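Putative hexose oxidase (Nonomuraea sp. ATCC 39727, PDB 5AWV) probably acts as an FAD-dependent hexose oxidase on teicoplanin, the glycopeptide antibiotic with which it was crystallised. Local coordinates at residues 46-51 against 105-110; 85-90 against 96-101. All coordinates share one frame; numbering follows the deposited sequence.

Contact 1 of 2, residues 46-51 against 105-110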
# COMPACT_ATOMS: atom_id res chain seq x y z
N LYS A 46 -9.98 11.09 12.28
CA LYS A 46 -9.99 9.92 13.16
C LYS A 46 -10.57 8.77 12.37
O LYS A 46 -10.32 7.59 12.67
CB LYS A 46 -10.89 10.22 14.39
CG LYS A 46 -10.87 9.19 15.52
CD LYS A 46 -11.96 9.52 16.56
CE LYS A 46 -13.20 8.78 16.26
NZ LYS A 46 -12.97 7.35 16.65
N LEU A 47 -11.42 9.11 11.42
CA LEU A 47 -12.21 8.06 10.73
C LEU A 47 -11.74 7.80 9.35
O LEU A 47 -12.46 7.24 8.54
CB LEU A 47 -13.71 8.43 10.72
CG LEU A 47 -14.41 8.35 12.06
CD1 LEU A 47 -15.79 8.96 11.89
CD2 LEU A 47 -14.47 6.96 12.69
N ARG A 48 -10.57 8.25 8.98
CA ARG A 48 -10.25 8.03 7.57
C ARG A 48 -9.48 6.75 7.25
O ARG A 48 -9.13 6.52 6.13
CB ARG A 48 -9.57 9.23 6.98
CG ARG A 48 -8.17 9.46 7.36
CD ARG A 48 -7.75 10.63 6.46
NE ARG A 48 -6.33 10.81 6.60
CZ ARG A 48 -5.38 10.25 5.84
NH1 ARG A 48 -5.65 9.56 4.75
NH2 ARG A 48 -4.13 10.49 6.16
N GLY A 49 -9.29 5.89 8.23
CA GLY A 49 -8.91 4.51 7.94
C GLY A 49 -9.92 3.81 7.05
O GLY A 49 -11.13 4.03 7.18
N ALA A 50 -9.41 2.94 6.16
CA ALA A 50 -10.21 2.12 5.28
C ALA A 50 -11.03 1.02 5.95
O ALA A 50 -12.18 0.75 5.54
CB ALA A 50 -9.35 1.50 4.21
N ASN A 51 -10.46 0.36 6.94
CA ASN A 51 -11.11 -0.76 7.50
C ASN A 51 -11.87 -0.35 8.75
O ASN A 51 -11.28 -0.08 9.79
CB ASN A 51 -10.09 -1.89 7.75
CG ASN A 51 -10.74 -3.21 8.20
OD1 ASN A 51 -11.86 -3.25 8.72
ND2 ASN A 51 -10.05 -4.31 7.95
N ILE A 105 -1.92 10.79 16.31
CA ILE A 105 -1.70 10.40 14.91
C ILE A 105 -0.98 11.51 14.18
O ILE A 105 -1.40 12.66 14.23
CB ILE A 105 -3.05 10.05 14.23
CG1 ILE A 105 -3.64 8.88 14.95
CG2 ILE A 105 -2.81 9.74 12.74
CD1 ILE A 105 -4.99 8.44 14.46
N ILE A 106 0.18 11.23 13.59
CA ILE A 106 0.77 12.13 12.66
C ILE A 106 0.19 11.78 11.25
O ILE A 106 0.51 10.74 10.66
CB ILE A 106 2.29 12.09 12.67
CG1 ILE A 106 2.77 12.46 14.11
CG2 ILE A 106 2.85 13.04 11.64
CD1 ILE A 106 4.27 12.35 14.31
N ASP A 107 -0.60 12.71 10.72
CA ASP A 107 -1.35 12.51 9.51
C ASP A 107 -0.62 13.22 8.37
O ASP A 107 -0.37 14.41 8.45
CB ASP A 107 -2.78 13.02 9.68
CG ASP A 107 -3.67 12.69 8.45
OD1 ASP A 107 -3.24 13.00 7.31
OD2 ASP A 107 -4.74 12.08 8.66
N MET A 108 -0.27 12.47 7.33
CA MET A 108 0.55 12.98 6.23
C MET A 108 -0.18 13.54 5.03
O MET A 108 0.48 13.83 3.97
CB MET A 108 1.49 11.90 5.75
CG MET A 108 2.30 11.18 6.85
SD MET A 108 3.44 12.19 7.83
CE MET A 108 4.86 11.96 6.84
N SER A 109 -1.46 13.76 5.18
CA SER A 109 -2.39 14.21 4.12
C SER A 109 -1.87 15.43 3.33
O SER A 109 -2.11 15.53 2.09
CB SER A 109 -3.72 14.65 4.71
OG SER A 109 -4.54 13.63 5.20
N LEU A 110 -1.22 16.36 4.02
CA LEU A 110 -0.69 17.55 3.34
C LEU A 110 0.59 17.30 2.55
O LEU A 110 0.94 18.16 1.74
CB LEU A 110 -0.50 18.70 4.35
CG LEU A 110 -1.72 19.22 5.09
CD1 LEU A 110 -1.31 20.26 6.10
CD2 LEU A 110 -2.75 19.86 4.18
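An Asx turn at the end of strand 104-107 presents the carboxylate of D107 to R48, which sits in the loop following helix 42-46. The two side chains approach from opposite directions and form a salt bridge. R48 NE donates to D107 OD2 at 2.9 Å, with an N-H...O angle of 154°. OD2 lies almost in the guanidinium plane and receives this bond through its syn lone pair. R48 NH2 adds two weak bonds, to D107 OD1 at 2.9 Å and to D107 OD2 at 3.0 Å. The bridge is therefore made through the NE and NH2 side of the arginine. The two flat groups are twisted 47° from one another, so it is not a coplanar pair. R48 starts its reach with CG between the backbone N and the carbonyl carbon (chi1 75°). From CG to NE the chain is extended, and this carries the guanidinium across to the strand.

Strand 104-107 belongs to the four-stranded mixed sheet, between strands 60-63 and 84-87, within the FAD-binding region. Where it ends, the turn itself fixes the acceptor. S109 N donates to D107 OD1 at 2.9 Å, nearly in line with the C-O bond. S109 OG donates to D107 OD1 at 2.6 Å, from the syn side and out of the carboxylate plane. The same hydroxyl lies over one face of the guanidinium, offset toward its rim. S109 OG is 3.3 Å from R48 NH2, but the angle is too poor for a hydrogen bond.

R48 NH2 has a stronger partner in the backbone oxygen of S88. Next to D107, M108 turns its side chain away from R48 and touches the FAD. S109 packs on L140 of the second subunit.

Contact 2 of 2, residues 85-90 against 96-101. With FAD (flavin-adenine dinucleotide), chain M.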
# COMPACT_ATOMS: atom_id res chain seq x y z
N ALA A 85 1.31 7.09 16.06
CA ALA A 85 1.27 6.32 14.82
C ALA A 85 1.12 7.30 13.64
O ALA A 85 0.48 8.35 13.79
CB ALA A 85 0.12 5.35 14.88
N VAL A 86 1.73 6.99 12.51
CA VAL A 86 1.67 7.82 11.31
C VAL A 86 0.51 7.28 10.47
O VAL A 86 0.27 6.09 10.46
CB VAL A 86 2.96 7.73 10.45
CG1 VAL A 86 2.85 8.62 9.22
CG2 VAL A 86 4.16 8.04 11.33
N ARG A 87 -0.28 8.17 9.87
CA ARG A 87 -1.21 7.76 8.84
C ARG A 87 -0.91 8.45 7.53
O ARG A 87 -0.84 9.63 7.46
CB ARG A 87 -2.64 8.02 9.22
CG ARG A 87 -3.60 7.10 8.46
CD ARG A 87 -4.96 7.61 8.41
NE ARG A 87 -5.69 7.83 9.68
CZ ARG A 87 -6.36 6.98 10.42
NH1 ARG A 87 -6.36 5.70 10.22
NH2 ARG A 87 -7.10 7.48 11.45
N SER A 88 -0.77 7.67 6.48
CA SER A 88 -0.62 8.23 5.14
C SER A 88 -1.91 7.96 4.40
O SER A 88 -2.80 8.82 4.37
CB SER A 88 0.62 7.65 4.50
OG SER A 88 1.78 8.15 5.15
N GLY A 89 -2.08 6.76 3.82
CA GLY A 89 -3.35 6.50 3.11
C GLY A 89 -4.45 5.86 3.92
O GLY A 89 -5.59 5.85 3.48
N GLY A 90 -4.16 5.30 5.10
CA GLY A 90 -5.20 4.74 5.92
C GLY A 90 -5.58 3.31 5.56
O GLY A 90 -6.46 2.79 6.19
N PHE A 96 -2.87 -0.88 13.44
CA PHE A 96 -1.60 -0.26 13.79
C PHE A 96 -1.77 1.24 14.04
O PHE A 96 -1.00 1.83 14.81
CB PHE A 96 -0.56 -0.44 12.70
CG PHE A 96 -0.20 -1.87 12.37
CD1 PHE A 96 -0.56 -2.96 13.17
CD2 PHE A 96 0.59 -2.11 11.26
CE1 PHE A 96 -0.14 -4.24 12.84
CE2 PHE A 96 0.99 -3.41 10.93
CZ PHE A 96 0.61 -4.49 11.71
N VAL A 97 -2.76 1.86 13.42
CA VAL A 97 -3.00 3.27 13.60
C VAL A 97 -4.23 3.50 14.46
O VAL A 97 -4.17 4.39 15.33
CB VAL A 97 -3.19 3.98 12.24
CG1 VAL A 97 -3.45 5.47 12.38
CG2 VAL A 97 -1.95 3.72 11.36
N ASP A 98 -5.32 2.77 14.19
CA ASP A 98 -6.59 3.01 14.84
C ASP A 98 -6.77 1.92 15.92
O ASP A 98 -7.14 0.78 15.65
CB ASP A 98 -7.75 2.97 13.88
CG ASP A 98 -7.74 4.12 12.90
OD1 ASP A 98 -7.55 5.28 13.32
OD2 ASP A 98 -7.99 3.83 11.69
N ASN A 99 -6.36 2.27 17.14
CA ASN A 99 -6.53 1.37 18.33
C ASN A 99 -6.68 2.28 19.54
O ASN A 99 -6.24 3.42 19.50
CB ASN A 99 -5.42 0.27 18.45
CG ASN A 99 -4.06 0.84 18.66
OD1 ASN A 99 -3.13 0.68 17.83
ND2 ASN A 99 -3.90 1.57 19.73
N PRO A 100 -7.22 1.75 20.64
CA PRO A 100 -7.37 2.58 21.84
C PRO A 100 -6.06 3.13 22.44
O PRO A 100 -6.11 4.13 23.15
CB PRO A 100 -8.09 1.66 22.83
CG PRO A 100 -8.56 0.46 22.05
CD PRO A 100 -7.81 0.40 20.78
N ASP A 101 -4.92 2.50 22.22
CA ASP A 101 -3.66 2.97 22.80
C ASP A 101 -2.91 4.09 22.11
O ASP A 101 -2.09 4.76 22.74
CB ASP A 101 -2.71 1.81 23.03
CG ASP A 101 -3.30 0.77 23.96
OD1 ASP A 101 -4.10 1.12 24.82
OD2 ASP A 101 -3.02 -0.41 23.79
PA FAD M . -1.64 3.48 6.61
O1A FAD M . -2.77 2.75 7.31
O2A FAD M . -1.62 4.93 6.52
O5B FAD M . -0.24 2.97 7.15
C5B FAD M . 0.11 1.56 7.29
C4B FAD M . 1.24 1.40 8.25
O4B FAD M . 2.44 2.07 7.84
C3B FAD M . 0.98 1.89 9.69
O3B FAD M . 1.72 1.17 10.71
C2B FAD M . 1.46 3.30 9.54
O2B FAD M . 1.72 3.86 10.79
C1B FAD M . 2.67 3.17 8.68
N9A FAD M . 2.94 4.39 7.96
C8A FAD M . 2.15 5.12 7.15
N7A FAD M . 2.81 6.16 6.60
C5A FAD M . 4.07 6.10 7.03
C6A FAD M . 5.27 6.95 6.89
N6A FAD M . 5.18 8.04 6.13
N1A FAD M . 6.40 6.54 7.52
C2A FAD M . 6.43 5.42 8.31
N3A FAD M . 5.35 4.61 8.53
C4A FAD M . 4.17 4.97 7.95
N1 FAD M . -0.91 -3.86 -1.35
C2 FAD M . -0.25 -4.29 -2.47
O2 FAD M . 0.99 -4.47 -2.43
N3 FAD M . -0.89 -4.51 -3.64
C4 FAD M . -2.18 -4.19 -3.82
O4 FAD M . -2.75 -4.36 -4.92
C4X FAD M . -2.95 -3.69 -2.67
N5 FAD M . -4.28 -3.34 -2.75
C5X FAD M . -4.97 -2.78 -1.71
C6 FAD M . -6.31 -2.39 -1.92
C7 FAD M . -6.97 -1.91 -0.75
C7M FAD M . -8.46 -1.50 -0.88
C8 FAD M . -6.29 -1.73 0.59
C8M FAD M . -6.94 -0.97 1.71
C9 FAD M . -4.92 -2.08 0.68
C9A FAD M . -4.27 -2.62 -0.38
N10 FAD M . -2.90 -3.01 -0.32
C10 FAD M . -2.21 -3.51 -1.42
C1' FAD M . -2.15 -2.92 0.97
C2' FAD M . -1.35 -1.68 1.10
O2' FAD M . -0.18 -1.87 0.34
C3' FAD M . -1.01 -1.61 2.54
O3' FAD M . -2.26 -1.59 3.23
C4' FAD M . -0.19 -0.33 2.85
O4' FAD M . 0.51 -0.57 4.07
C5' FAD M . -1.14 0.82 3.03
O5' FAD M . -0.41 2.05 3.18
P FAD M . -1.18 3.33 3.67
O1P FAD M . -0.29 4.48 3.67
O2P FAD M . -2.47 3.56 2.93
O3P FAD M . -1.66 2.82 5.11
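R87 grips D98 end-on with two nitrogens, in a buried salt bridge. The aliphatic part of R87 passes the FAD diphosphate, with R87 CG 3.5 Å from FAD O2A, and its guanidinium turns away to D98. A bend at chi3 (-61°) puts the end of the arginine out of line with its aliphatic part. R87 NH1 donates to D98 OD2 at 2.9 Å, nearly straight at 171°. It meets OD2 from above the carboxylate plane. R87 NH2 donates to D98 OD1, also at 2.9 Å, and D98 OD1 accepts through its syn lone pair. OD1 is tilted 20° from the guanidinium plane, so the two bonds are not equivalent. The side chains cross at about a right angle.

V97 CG1 lies over one face of the guanidinium, 3.6 Å from R87 NH1. V97 CG2 reaches V86 O at 3.4 Å, and A85 CB packs against the V97 backbone. V86 O accepts a hydrogen bond from the ribose hydroxyl O2B of FAD. F96 CB is 3.4 Å from FAD O3B; the F96 ring stacks with H517.

Beyond the strand the chain turns around the diphosphate. S88 N and G90 N both donate to FAD O2A, and G89 N donates to FAD O1P at 2.9 Å. S88 OG bonds to FAD N7A, on the adenine, at 2.7 Å. A backbone that wraps the diphosphate after a strand and runs on to the covalently flavinylated H91 is typical of the PCMH-type FAD-binding domain.

Each contact has one segment on a strand of the same sheet, 84-87 and 104-107, which are neighbours; the contact centres are about 7 Å apart. The two strands are parallel and joined by a probable backbone hydrogen bond, R87 N to I106 O, at 2.8 Å. The arginines tie the contacts together twice. R48 NH2 of contact 1 lies 2.8 Å from S88 O, in the loop whose amide nitrogens hold the FAD phosphates. R87 NH2 of contact 2 bonds to the backbone oxygen of L45, just before 46-51. M108 touches the side chains of V86 and S88. Contact 2 meets FAD along its adenosine and diphosphate, while contact 1 stands mostly behind it as a second shell.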